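Local structure of RNase III inhibitor (Mycobacterium tuberculosis, 5M3I) at residues 50-55 / 71-76; 65-70 / 99-104. The protein is of no established function but belongs to the macro domain family, whose compact alpha/beta fold packs helices against a mixed beta sheet. All coordinates share one frame; numbering follows the deposited sequence.

Interaction 1: residues 50-55 / 71-76; sequences PEMFTA and FVVDTG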
ATOM      1  N   PRO A  50      10.240  -9.583  -7.506  1.00 71.23           N
ATOM      2  CA  PRO A  50       9.844  -9.895  -8.894  1.00 74.98           C
ATOM      3  C   PRO A  50       8.697 -10.911  -9.040  1.00 76.05           C
ATOM      4  O   PRO A  50       7.896 -10.821  -9.982  1.00 75.81           O
ATOM      5  CB  PRO A  50      11.138 -10.435  -9.516  1.00 77.63           C
ATOM      6  CG  PRO A  50      11.967 -10.907  -8.344  1.00 78.40           C
ATOM      7  CD  PRO A  50      11.644  -9.936  -7.236  1.00 75.67           C
ATOM      8  N   GLU A  51       8.616 -11.853  -8.106  1.00 80.07           N
ATOM      9  CA  GLU A  51       7.549 -12.879  -8.102  1.00 82.33           C
ATOM     10  C   GLU A  51       6.222 -12.261  -7.769  1.00 73.97           C
ATOM     11  O   GLU A  51       5.212 -12.572  -8.401  1.00 71.76           O
ATOM     12  CB  GLU A  51       7.883 -14.022  -7.125  1.00 87.23           C
ATOM     13  CG  GLU A  51       9.132 -14.783  -7.563  1.00 95.67           C
ATOM     14  CD  GLU A  51       9.328 -16.108  -6.846  1.00103.43           C
ATOM     15  OE1 GLU A  51       9.795 -16.095  -5.686  1.00108.29           O
ATOM     16  OE2 GLU A  51       9.045 -17.162  -7.462  1.00107.31           O
ATOM     17  N   MET A  52       6.250 -11.360  -6.791  1.00 69.16           N
ATOM     18  CA  MET A  52       5.099 -10.520  -6.457  1.00 67.01           C
ATOM     19  C   MET A  52       4.610  -9.795  -7.699  1.00 67.29           C
ATOM     20  O   MET A  52       3.411  -9.859  -8.024  1.00 68.34           O
ATOM     21  CB  MET A  52       5.465  -9.520  -5.369  1.00 65.71           C
ATOM     22  CG  MET A  52       4.340  -8.598  -4.933  1.00 64.65           C
ATOM     23  SD  MET A  52       4.071  -7.151  -5.962  1.00 65.70           S
ATOM     24  CE  MET A  52       5.482  -6.150  -5.482  1.00 67.35           C
ATOM     25  N   PHE A  53       5.514  -9.151  -8.443  1.00 65.57           N
ATOM     26  CA  PHE A  53       5.081  -8.433  -9.668  1.00 65.82           C
ATOM     27  C   PHE A  53       4.426  -9.340 -10.686  1.00 66.61           C
ATOM     28  O   PHE A  53       3.423  -8.962 -11.320  1.00 64.87           O
ATOM     29  CB  PHE A  53       6.236  -7.668 -10.340  1.00 67.23           C
ATOM     30  CG  PHE A  53       5.871  -7.082 -11.670  1.00 68.40           C
ATOM     31  CD1 PHE A  53       5.141  -5.911 -11.748  1.00 67.10           C
ATOM     32  CD2 PHE A  53       6.232  -7.724 -12.862  1.00 74.00           C
ATOM     33  CE1 PHE A  53       4.790  -5.367 -12.971  1.00 69.71           C
ATOM     34  CE2 PHE A  53       5.883  -7.183 -14.103  1.00 76.09           C
ATOM     35  CZ  PHE A  53       5.158  -5.993 -14.156  1.00 72.82           C
ATOM     36  N   THR A  54       5.039 -10.503 -10.900  1.00 70.27           N
ATOM     37  CA  THR A  54       4.536 -11.477 -11.866  1.00 72.60           C
ATOM     38  C   THR A  54       3.129 -11.866 -11.471  1.00 72.41           C
ATOM     39  O   THR A  54       2.275 -11.997 -12.343  1.00 74.55           O
ATOM     40  CB  THR A  54       5.411 -12.749 -11.920  1.00 77.83           C
ATOM     41  OG1 THR A  54       6.772 -12.390 -12.199  1.00 79.83           O
ATOM     42  CG2 THR A  54       4.916 -13.733 -12.995  1.00 79.55           C
ATOM     43  N   ALA A  55       2.882 -12.047 -10.169  1.00 68.96           N
ATOM     44  CA  ALA A  55       1.538 -12.413  -9.708  1.00 68.60           C
ATOM     45  C   ALA A  55       0.543 -11.274  -9.934  1.00 67.32           C
ATOM     46  O   ALA A  55      -0.535 -11.492 -10.496  1.00 70.59           O
ATOM     47  CB  ALA A  55       1.570 -12.825  -8.254  1.00 67.78           C
ATOM     48  N   PHE A  71      -4.654  -6.120  -3.306  1.00 51.19           N
ATOM     49  CA  PHE A  71      -4.061  -7.319  -3.837  1.00 52.74           C
ATOM     50  C   PHE A  71      -2.849  -7.734  -2.997  1.00 54.32           C
ATOM     51  O   PHE A  71      -1.802  -7.068  -3.027  1.00 52.53           O
ATOM     52  CB  PHE A  71      -3.688  -7.112  -5.287  1.00 54.49           C
ATOM     53  CG  PHE A  71      -3.156  -8.339  -5.950  1.00 56.46           C
ATOM     54  CD1 PHE A  71      -4.013  -9.407  -6.240  1.00 57.43           C
ATOM     55  CD2 PHE A  71      -1.816  -8.452  -6.234  1.00 58.98           C
ATOM     56  CE1 PHE A  71      -3.524 -10.570  -6.813  1.00 62.08           C
ATOM     57  CE2 PHE A  71      -1.312  -9.620  -6.808  1.00 64.34           C
ATOM     58  CZ  PHE A  71      -2.164 -10.677  -7.107  1.00 63.50           C
ATOM     59  N   VAL A  72      -2.986  -8.813  -2.221  1.00 53.31           N
ATOM     60  CA  VAL A  72      -2.008  -9.143  -1.187  1.00 55.20           C
ATOM     61  C   VAL A  72      -1.156 -10.320  -1.619  1.00 56.93           C
ATOM     62  O   VAL A  72      -1.690 -11.305  -2.081  1.00 64.07           O
ATOM     63  CB  VAL A  72      -2.709  -9.489   0.148  1.00 57.48           C
ATOM     64  CG1 VAL A  72      -1.693  -9.709   1.262  1.00 57.38           C
ATOM     65  CG2 VAL A  72      -3.638  -8.347   0.559  1.00 57.24           C
ATOM     66  N   VAL A  73       0.140 -10.242  -1.406  1.00 58.32           N
ATOM     67  CA  VAL A  73       1.054 -11.335  -1.708  1.00 63.15           C
ATOM     68  C   VAL A  73       1.985 -11.584  -0.505  1.00 63.25           C
ATOM     69  O   VAL A  73       2.452 -10.642   0.134  1.00 59.16           O
ATOM     70  CB  VAL A  73       1.898 -11.002  -2.963  1.00 64.95           C
ATOM     71  CG1 VAL A  73       2.743 -12.196  -3.358  1.00 72.26           C
ATOM     72  CG2 VAL A  73       1.033 -10.626  -4.179  1.00 66.62           C
ATOM     73  N   ASP A  74       2.276 -12.855  -0.234  1.00 66.36           N
ATOM     74  CA  ASP A  74       3.276 -13.228   0.785  1.00 69.30           C
ATOM     75  C   ASP A  74       4.641 -13.221   0.193  1.00 67.14           C
ATOM     76  O   ASP A  74       4.846 -13.701  -0.919  1.00 68.18           O
ATOM     77  CB  ASP A  74       2.967 -14.603   1.341  1.00 76.82           C
ATOM     78  CG  ASP A  74       1.740 -14.582   2.226  1.00 81.12           C
ATOM     79  OD1 ASP A  74       0.801 -13.770   1.939  1.00 78.97           O
ATOM     80  OD2 ASP A  74       1.744 -15.362   3.210  1.00 86.72           O
ATOM     81  N   THR A  75       5.577 -12.638   0.912  1.00 65.90           N
ATOM     82  CA  THR A  75       6.969 -12.595   0.445  1.00 68.05           C
ATOM     83  C   THR A  75       7.691 -13.932   0.637  1.00 72.52           C
ATOM     84  O   THR A  75       8.594 -14.276  -0.138  1.00 76.59           O
ATOM     85  CB  THR A  75       7.784 -11.526   1.214  1.00 65.34           C
ATOM     86  OG1 THR A  75       7.935 -11.922   2.581  1.00 60.65           O
ATOM     87  CG2 THR A  75       7.097 -10.125   1.119  1.00 60.78           C
ATOM     88  N   GLY A  76       7.321 -14.669   1.682  1.00 73.19           N
ATOM     89  CA  GLY A  76       8.044 -15.907   2.044  1.00 75.10           C
ATOM     90  C   GLY A  76       9.446 -15.711   2.613  1.00 75.41           C
ATOM     91  O   GLY A  76      10.282 -16.599   2.506  1.00 76.00           O
TER
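The covering of an edge strand by a helix is illustrated where the start of helix 50-61 lies over strand 71-74, M52 meeting V73 and A55 meeting F71. Both pairs follow from simple periodicity: M52 and A55 are three residues apart and so share one flank of the helix, while F71 and V73, two apart in an extended strand, share one face of it. V73 is met by the middle of the methionine chain, not by its end. M52 CG lies 4.0 Å from V73 CG2 and equally far from V73 CB, and the two side chains cross at a slant. With CG anti to the backbone N (chi1 -180°), the M52 chain then bends at its next two torsions, leading the thioether away from V73 toward M37 and N86. F71, whose chi1 of -176° carries the ring toward the helix, reaches it with the far end of that ring: CZ lies 3.8 Å from A55 O and 4.5 Å from A55 CB, the carbonyl oxygen approaching the ring obliquely. No hydrogen bond links the two segments. The contact is van der Waals in kind, apolar between M52 and V73, while F71 meets both the carbonyl and the methyl of A55. Y56 and A59 extend the helical surface against F71, completing the helix-on-sheet layering characteristic of the alpha/beta macro domain.

Interaction 2: residues 65-70 / 99-104; sequences VTIGKM and LAYIDA
Y101, in the first turn of helix 99-115, offers one ring face to I67, a residue of the loop before strand 71-74, and shows how a single aliphatic side chain can occupy an aromatic surface. Two residues earlier, L99 leans on helix 135-147. I67 CG1 stands 4.2 Å from the centroid of the Y101 ring and only 10° off its normal, a CH-pi contact over the middle of the face. The rest of the side chain spreads the contact: I67 CD1 comes within 4.1 Å of Y101 CD2 and, from the other branch at CB, I67 CG2 lies 3.7 Å from Y101 CD1. That branching makes this possible, because chi1 of -61° sets CG1 beside the backbone N and leaves CG2 anti to it, where it also faces the root of the tyrosine. K91 touches both side chains. I102, next along the helix, turns away from the loop toward S97 and L133, and D103 forms a salt bridge with R141. A104 then brings the helix back to the loop, its CB 3.9 Å from G68 CA, an approach that the lack of a side chain on G68 permits. G68 is the third residue of a type II turn from T66 to K69, where its positive phi of 98° suits glycine; the closing bond from K69 N to T66 O is weak at 3.4 Å. G68 O and A104 O lie 3.7 Å apart, bridged by one water that donates to G68 O at 2.7 Å and to A104 O at 2.9 Å, which lets the two acceptors sit close. Beyond the turn, M70 N donates to D108 OD2 of helix 99-115 and the M70 side chain packs on strand 83-88; the turn thus faces helix 99-115 just before the chain enters edge strand 71-74.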
ATOM      1  N   VAL A  65      -7.579  -7.098 -10.161  1.00 62.56           N
ATOM      2  CA  VAL A  65      -7.161  -5.907  -9.406  1.00 58.75           C
ATOM      3  C   VAL A  65      -8.104  -4.749  -9.738  1.00 58.03           C
ATOM      4  O   VAL A  65      -8.191  -4.328 -10.890  1.00 61.01           O
ATOM      5  CB  VAL A  65      -5.711  -5.525  -9.742  1.00 60.51           C
ATOM      6  CG1 VAL A  65      -5.227  -4.369  -8.881  1.00 61.09           C
ATOM      7  CG2 VAL A  65      -4.794  -6.712  -9.548  1.00 63.18           C
ATOM      8  N   THR A  66      -8.744  -4.197  -8.704  1.00 58.27           N
ATOM      9  CA  THR A  66      -9.681  -3.117  -8.805  1.00 57.11           C
ATOM     10  C   THR A  66      -9.543  -2.133  -7.661  1.00 55.64           C
ATOM     11  O   THR A  66      -9.054  -2.462  -6.572  1.00 53.27           O
ATOM     12  CB  THR A  66     -11.146  -3.649  -8.736  1.00 65.83           C
ATOM     13  OG1 THR A  66     -11.288  -4.548  -7.626  1.00 67.03           O
ATOM     14  CG2 THR A  66     -11.514  -4.394 -10.030  1.00 68.62           C
ATOM     15  N   ILE A  67     -10.025  -0.912  -7.890  1.00 56.24           N
ATOM     16  CA  ILE A  67     -10.178   0.076  -6.845  1.00 58.17           C
ATOM     17  C   ILE A  67     -11.004  -0.529  -5.704  1.00 58.32           C
ATOM     18  O   ILE A  67     -12.052  -1.107  -5.945  1.00 65.38           O
ATOM     19  CB  ILE A  67     -10.872   1.372  -7.358  1.00 60.36           C
ATOM     20  CG1 ILE A  67     -10.053   2.047  -8.481  1.00 64.68           C
ATOM     21  CG2 ILE A  67     -11.095   2.374  -6.209  1.00 59.49           C
ATOM     22  CD1 ILE A  67      -8.565   2.230  -8.205  1.00 64.69           C
ATOM     23  N   GLY A  68     -10.513  -0.401  -4.485  1.00 56.48           N
ATOM     24  CA  GLY A  68     -11.264  -0.716  -3.278  1.00 58.21           C
ATOM     25  C   GLY A  68     -10.949  -2.095  -2.716  1.00 59.04           C
ATOM     26  O   GLY A  68     -11.580  -2.529  -1.757  1.00 64.56           O
ATOM     27  N   LYS A  69      -9.996  -2.772  -3.324  1.00 57.33           N
ATOM     28  CA  LYS A  69      -9.641  -4.126  -2.988  1.00 59.48           C
ATOM     29  C   LYS A  69      -8.106  -4.241  -3.001  1.00 55.42           C
ATOM     30  O   LYS A  69      -7.471  -3.975  -3.999  1.00 50.71           O
ATOM     31  CB  LYS A  69     -10.297  -5.054  -4.006  1.00 67.09           C
ATOM     32  CG  LYS A  69      -9.928  -6.524  -3.943  1.00 75.91           C
ATOM     33  CD  LYS A  69     -10.996  -7.331  -4.714  1.00 86.90           C
ATOM     34  CE  LYS A  69     -10.424  -8.482  -5.537  1.00 91.38           C
ATOM     35  NZ  LYS A  69     -10.135  -9.678  -4.686  1.00 95.01           N
ATOM     36  N   MET A  70      -7.536  -4.631  -1.875  1.00 52.65           N
ATOM     37  CA  MET A  70      -6.138  -4.896  -1.813  1.00 51.15           C
ATOM     38  C   MET A  70      -5.806  -6.137  -2.638  1.00 54.01           C
ATOM     39  O   MET A  70      -6.576  -7.111  -2.620  1.00 58.05           O
ATOM     40  CB  MET A  70      -5.707  -5.097  -0.343  1.00 49.63           C
ATOM     41  CG  MET A  70      -5.938  -3.910   0.616  1.00 49.40           C
ATOM     42  SD  MET A  70      -5.207  -2.326   0.098  1.00 50.92           S
ATOM     43  CE  MET A  70      -6.574  -1.627  -0.850  1.00 51.05           C
ATOM     44  N   LEU A  99      -9.509  10.866  -4.180  1.00 59.75           N
ATOM     45  CA  LEU A  99      -9.773  10.641  -2.765  1.00 60.97           C
ATOM     46  C   LEU A  99     -10.740   9.512  -2.516  1.00 60.63           C
ATOM     47  O   LEU A  99     -10.534   8.706  -1.590  1.00 61.60           O
ATOM     48  CB  LEU A  99     -10.250  11.924  -2.075  1.00 63.39           C
ATOM     49  CG  LEU A  99      -9.092  12.923  -1.842  1.00 63.88           C
ATOM     50  CD1 LEU A  99      -9.614  14.281  -1.397  1.00 67.83           C
ATOM     51  CD2 LEU A  99      -8.065  12.425  -0.836  1.00 62.53           C
ATOM     52  N   ALA A 100     -11.732   9.402  -3.379  1.00 61.76           N
ATOM     53  CA  ALA A 100     -12.688   8.278  -3.329  1.00 61.98           C
ATOM     54  C   ALA A 100     -12.009   6.894  -3.472  1.00 60.73           C
ATOM     55  O   ALA A 100     -12.457   5.932  -2.863  1.00 59.06           O
ATOM     56  CB  ALA A 100     -13.762   8.446  -4.376  1.00 63.52           C
ATOM     57  N   TYR A 101     -10.932   6.810  -4.256  1.00 60.30           N
ATOM     58  CA  TYR A 101     -10.178   5.580  -4.385  1.00 59.90           C
ATOM     59  C   TYR A 101      -9.432   5.202  -3.079  1.00 56.98           C
ATOM     60  O   TYR A 101      -9.239   4.026  -2.777  1.00 53.88           O
ATOM     61  CB  TYR A 101      -9.162   5.697  -5.516  1.00 61.62           C
ATOM     62  CG  TYR A 101      -9.691   6.014  -6.918  1.00 61.15           C
ATOM     63  CD1 TYR A 101     -11.062   5.968  -7.253  1.00 61.69           C
ATOM     64  CD2 TYR A 101      -8.780   6.286  -7.930  1.00 59.98           C
ATOM     65  CE1 TYR A 101     -11.487   6.238  -8.575  1.00 64.51           C
ATOM     66  CE2 TYR A 101      -9.185   6.567  -9.228  1.00 64.34           C
ATOM     67  CZ  TYR A 101     -10.529   6.543  -9.549  1.00 65.11           C
ATOM     68  OH  TYR A 101     -10.821   6.797 -10.848  1.00 74.26           O
ATOM     69  N   ILE A 102      -8.987   6.234  -2.360  1.00 55.14           N
ATOM     70  CA  ILE A 102      -8.246   6.076  -1.141  1.00 54.22           C
ATOM     71  C   ILE A 102      -9.248   5.649  -0.066  1.00 54.54           C
ATOM     72  O   ILE A 102      -8.974   4.725   0.722  1.00 54.34           O
ATOM     73  CB  ILE A 102      -7.469   7.366  -0.743  1.00 53.33           C
ATOM     74  CG1 ILE A 102      -6.510   7.844  -1.862  1.00 55.15           C
ATOM     75  CG2 ILE A 102      -6.662   7.188   0.540  1.00 53.10           C
ATOM     76  CD1 ILE A 102      -5.586   6.818  -2.440  1.00 52.47           C
ATOM     77  N   ASP A 103     -10.384   6.324  -0.005  1.00 58.71           N
ATOM     78  CA  ASP A 103     -11.461   5.944   0.955  1.00 59.09           C
ATOM     79  C   ASP A 103     -11.836   4.486   0.807  1.00 55.38           C
ATOM     80  O   ASP A 103     -11.914   3.772   1.776  1.00 55.40           O
ATOM     81  CB  ASP A 103     -12.679   6.831   0.776  1.00 65.48           C
ATOM     82  CG  ASP A 103     -12.414   8.292   1.164  1.00 69.53           C
ATOM     83  OD1 ASP A 103     -11.402   8.578   1.838  1.00 67.46           O
ATOM     84  OD2 ASP A 103     -13.254   9.166   0.828  1.00 77.53           O
ATOM     85  N   ALA A 104     -12.027   4.054  -0.427  1.00 55.35           N
ATOM     86  CA  ALA A 104     -12.503   2.701  -0.686  1.00 55.88           C
ATOM     87  C   ALA A 104     -11.418   1.675  -0.372  1.00 54.40           C
ATOM     88  O   ALA A 104     -11.684   0.645   0.237  1.00 56.19           O
ATOM     89  CB  ALA A 104     -13.011   2.556  -2.129  1.00 55.47           C
TER
HETATM   90  O   HOH W   1     -13.613  -1.461  -0.371  1.00 63.18           O

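How the interactions relate
The two contacts interleave along the chain, in the order 50-55, 65-70, 71-76, 99-104, so that the loop of interaction 2 runs directly into the edge strand of interaction 1. Their centres are 19 Å apart, yet the two meet where F71 CG packs against V65 CG2 at 4.3 Å. Both lie at the same margin of the mixed sheet, beside strand 83-88, but they engage different helices: 50-61 in the first, 99-115 in the second. V72, pointing away from helix 50-61, touches L116 just beyond helix 99-115, consistent with the two helices flanking opposite sides of this margin. Together the contacts tie one continuous run, 65-76, to both helices within the macro domain.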